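PDB 1VKZ: phosphoribosylamine--glycine ligase from Thermotoga maritima, which catalyses the ATP-dependent joining of glycine to 5-phosphoribosylamine, the step of de novo purine biosynthesis that yields glycinamide ribonucleotide, ADP and phosphate. Local coordinates for residues A[214-219]-A[292-297]. Residues are numbered along the deposited sequence; the frame is centred on the assembly and turned at random.
Sequences VRDYKR and DPETEV
Val214 and Val297 meet through one methyl each, CG1 of Val214 lying 3.9 Å from CG1 of Val297, and the two side chains run alongside each other, pointing opposite ways. Short branched residues suit this buried spot, where the chain around Val214 passes the first turn of helix 294-301. Val297 sets CG1 anti to its backbone N (chi1 178°), which places that methyl against CG1 of Val214, and it also touches Ala328 and Asp330 of strand 327-334. Two carboxylates also meet: OD2 of Asp216 is 2.6 Å from OE2 of Glu294, with the carboxylate planes turned 68° apart. In this ATP-grasp enzyme, helix 294-301 follows strand 280-287, which carries the predicted metal ligand Asn287, and Pro293, joined by a cis peptide bond to Asp292, takes the N-cap position of helix 294-301. A bend at chi2 (102°) brings the carboxylate of Glu294 beside that of Asp216; its side chain is also about 4 Å from that of Ser198, in the predicted ATP-binding region. An alanine here would probably open a gap beside Asp216 where the carboxylate now lies, and take an acidic group from near Ser198. Backbone hydrogen bonds join Arg215 to Trp235 and Tyr217 to Met232.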
loop_
_atom_site.group_PDB
_atom_site.type_symbol
_atom_site.label_atom_id
_atom_site.label_comp_id
_atom_site.label_asym_id
_atom_site.label_seq_id
_atom_site.Cartn_x
_atom_site.Cartn_y
_atom_site.Cartn_z
ATOM N N VAL A 214 7.347 8.912 1.806
ATOM C CA VAL A 214 6.158 9.644 2.216
ATOM C C VAL A 214 5.811 9.208 3.627
ATOM O O VAL A 214 6.238 8.170 4.067
ATOM C CB VAL A 214 4.978 9.469 1.202
ATOM C CG1 VAL A 214 5.457 9.730 -0.186
ATOM C CG2 VAL A 214 4.393 8.119 1.245
ATOM N N ARG A 215 5.085 10.017 4.366
ATOM C CA ARG A 215 4.760 9.645 5.723
ATOM C C ARG A 215 3.275 9.379 5.733
ATOM O O ARG A 215 2.502 10.187 5.277
ATOM C CB ARG A 215 5.171 10.738 6.729
ATOM C CG ARG A 215 4.826 10.361 8.164
ATOM C CD ARG A 215 5.612 11.044 9.257
ATOM N NE ARG A 215 7.053 11.194 9.014
ATOM C CZ ARG A 215 7.934 10.201 8.832
ATOM N NH1 ARG A 215 7.557 8.921 8.803
ATOM N NH2 ARG A 215 9.218 10.501 8.642
ATOM N N ASP A 216 2.877 8.229 6.232
ATOM C CA ASP A 216 1.462 7.900 6.293
ATOM C C ASP A 216 0.900 7.986 7.737
ATOM O O ASP A 216 1.638 8.049 8.731
ATOM C CB ASP A 216 1.180 6.552 5.602
ATOM C CG ASP A 216 2.236 5.488 5.908
ATOM O OD1 ASP A 216 2.259 4.979 7.059
ATOM O OD2 ASP A 216 3.065 5.099 5.050
ATOM N N TYR A 217 -0.428 8.028 7.807
ATOM C CA TYR A 217 -1.151 8.191 9.024
ATOM C C TYR A 217 -2.121 7.024 9.102
ATOM O O TYR A 217 -3.190 7.060 8.502
ATOM C CB TYR A 217 -1.872 9.533 8.980
ATOM C CG TYR A 217 -0.947 10.729 9.093
ATOM C CD1 TYR A 217 -0.190 11.140 8.016
ATOM C CD2 TYR A 217 -0.824 11.445 10.294
ATOM C CE1 TYR A 217 0.649 12.225 8.095
ATOM C CE2 TYR A 217 0.043 12.543 10.394
ATOM C CZ TYR A 217 0.772 12.918 9.277
ATOM O OH TYR A 217 1.622 13.992 9.321
ATOM N N LYS A 218 -1.731 5.982 9.832
ATOM C CA LYS A 218 -2.482 4.721 9.913
ATOM C C LYS A 218 -3.707 4.755 10.823
ATOM O O LYS A 218 -4.700 4.108 10.531
ATOM C CB LYS A 218 -1.543 3.600 10.382
ATOM C CG LYS A 218 -0.731 2.938 9.237
ATOM C CD LYS A 218 -1.540 1.817 8.550
ATOM C CE LYS A 218 -1.884 0.610 9.516
ATOM N NZ LYS A 218 -0.698 -0.077 10.164
ATOM N N ARG A 219 -3.631 5.476 11.931
ATOM C CA ARG A 219 -4.741 5.554 12.871
ATOM C C ARG A 219 -5.839 6.457 12.371
ATOM O O ARG A 219 -5.588 7.360 11.614
ATOM C CB ARG A 219 -4.261 6.054 14.240
ATOM C CG ARG A 219 -3.370 5.077 14.984
ATOM C CD ARG A 219 -4.112 3.900 15.529
ATOM N NE ARG A 219 -3.240 2.999 16.272
ATOM C CZ ARG A 219 -3.626 1.833 16.785
ATOM N NH1 ARG A 219 -4.880 1.404 16.648
ATOM N NH2 ARG A 219 -2.746 1.085 17.438
ATOM N N ASP A 292 -1.535 2.874 -0.380
ATOM C CA ASP A 292 -2.695 3.766 -0.530
ATOM C C ASP A 292 -2.940 4.277 0.879
ATOM O O ASP A 292 -3.348 3.508 1.721
ATOM C CB ASP A 292 -3.913 2.978 -0.998
ATOM C CG ASP A 292 -4.994 3.839 -1.689
ATOM O OD1 ASP A 292 -5.162 5.037 -1.438
ATOM O OD2 ASP A 292 -5.762 3.357 -2.532
ATOM N N PRO A 293 -2.713 5.558 1.169
ATOM C CA PRO A 293 -2.603 6.618 0.193
ATOM C C PRO A 293 -1.203 7.104 -0.168
ATOM O O PRO A 293 -1.069 8.255 -0.567
ATOM C CB PRO A 293 -3.351 7.724 0.886
ATOM C CG PRO A 293 -3.129 7.482 2.351
ATOM C CD PRO A 293 -2.605 6.094 2.532
ATOM N N GLU A 294 -0.169 6.272 -0.076
ATOM C CA GLU A 294 1.169 6.759 -0.467
ATOM C C GLU A 294 1.288 7.051 -1.960
ATOM O O GLU A 294 1.972 7.961 -2.363
ATOM C CB GLU A 294 2.269 5.772 -0.086
ATOM C CG GLU A 294 2.536 5.655 1.406
ATOM C CD GLU A 294 1.923 4.419 2.006
ATOM O OE1 GLU A 294 0.775 4.106 1.641
ATOM O OE2 GLU A 294 2.588 3.779 2.839
ATOM N N THR A 295 0.655 6.232 -2.778
ATOM C CA THR A 295 0.703 6.398 -4.235
ATOM C C THR A 295 0.197 7.754 -4.682
ATOM O O THR A 295 0.819 8.414 -5.523
ATOM C CB THR A 295 -0.124 5.277 -4.939
ATOM O OG1 THR A 295 0.467 3.978 -4.728
ATOM C CG2 THR A 295 -0.149 5.465 -6.470
ATOM N N GLU A 296 -0.941 8.163 -4.134
ATOM C CA GLU A 296 -1.531 9.499 -4.385
ATOM C C GLU A 296 -0.457 10.562 -4.223
ATOM O O GLU A 296 -0.299 11.419 -5.067
ATOM C CB GLU A 296 -2.690 9.778 -3.404
ATOM C CG GLU A 296 -3.967 8.996 -3.674
ATOM C CD GLU A 296 -4.038 7.598 -3.068
ATOM O OE1 GLU A 296 -3.022 6.856 -2.956
ATOM O OE2 GLU A 296 -5.172 7.207 -2.739
ATOM N N VAL A 297 0.300 10.485 -3.139
ATOM C CA VAL A 297 1.306 11.503 -2.853
ATOM C C VAL A 297 2.487 11.416 -3.810
ATOM O O VAL A 297 2.922 12.417 -4.345
ATOM C CB VAL A 297 1.768 11.429 -1.392
ATOM C CG1 VAL A 297 2.847 12.451 -1.121
ATOM C CG2 VAL A 297 0.614 11.732 -0.501
#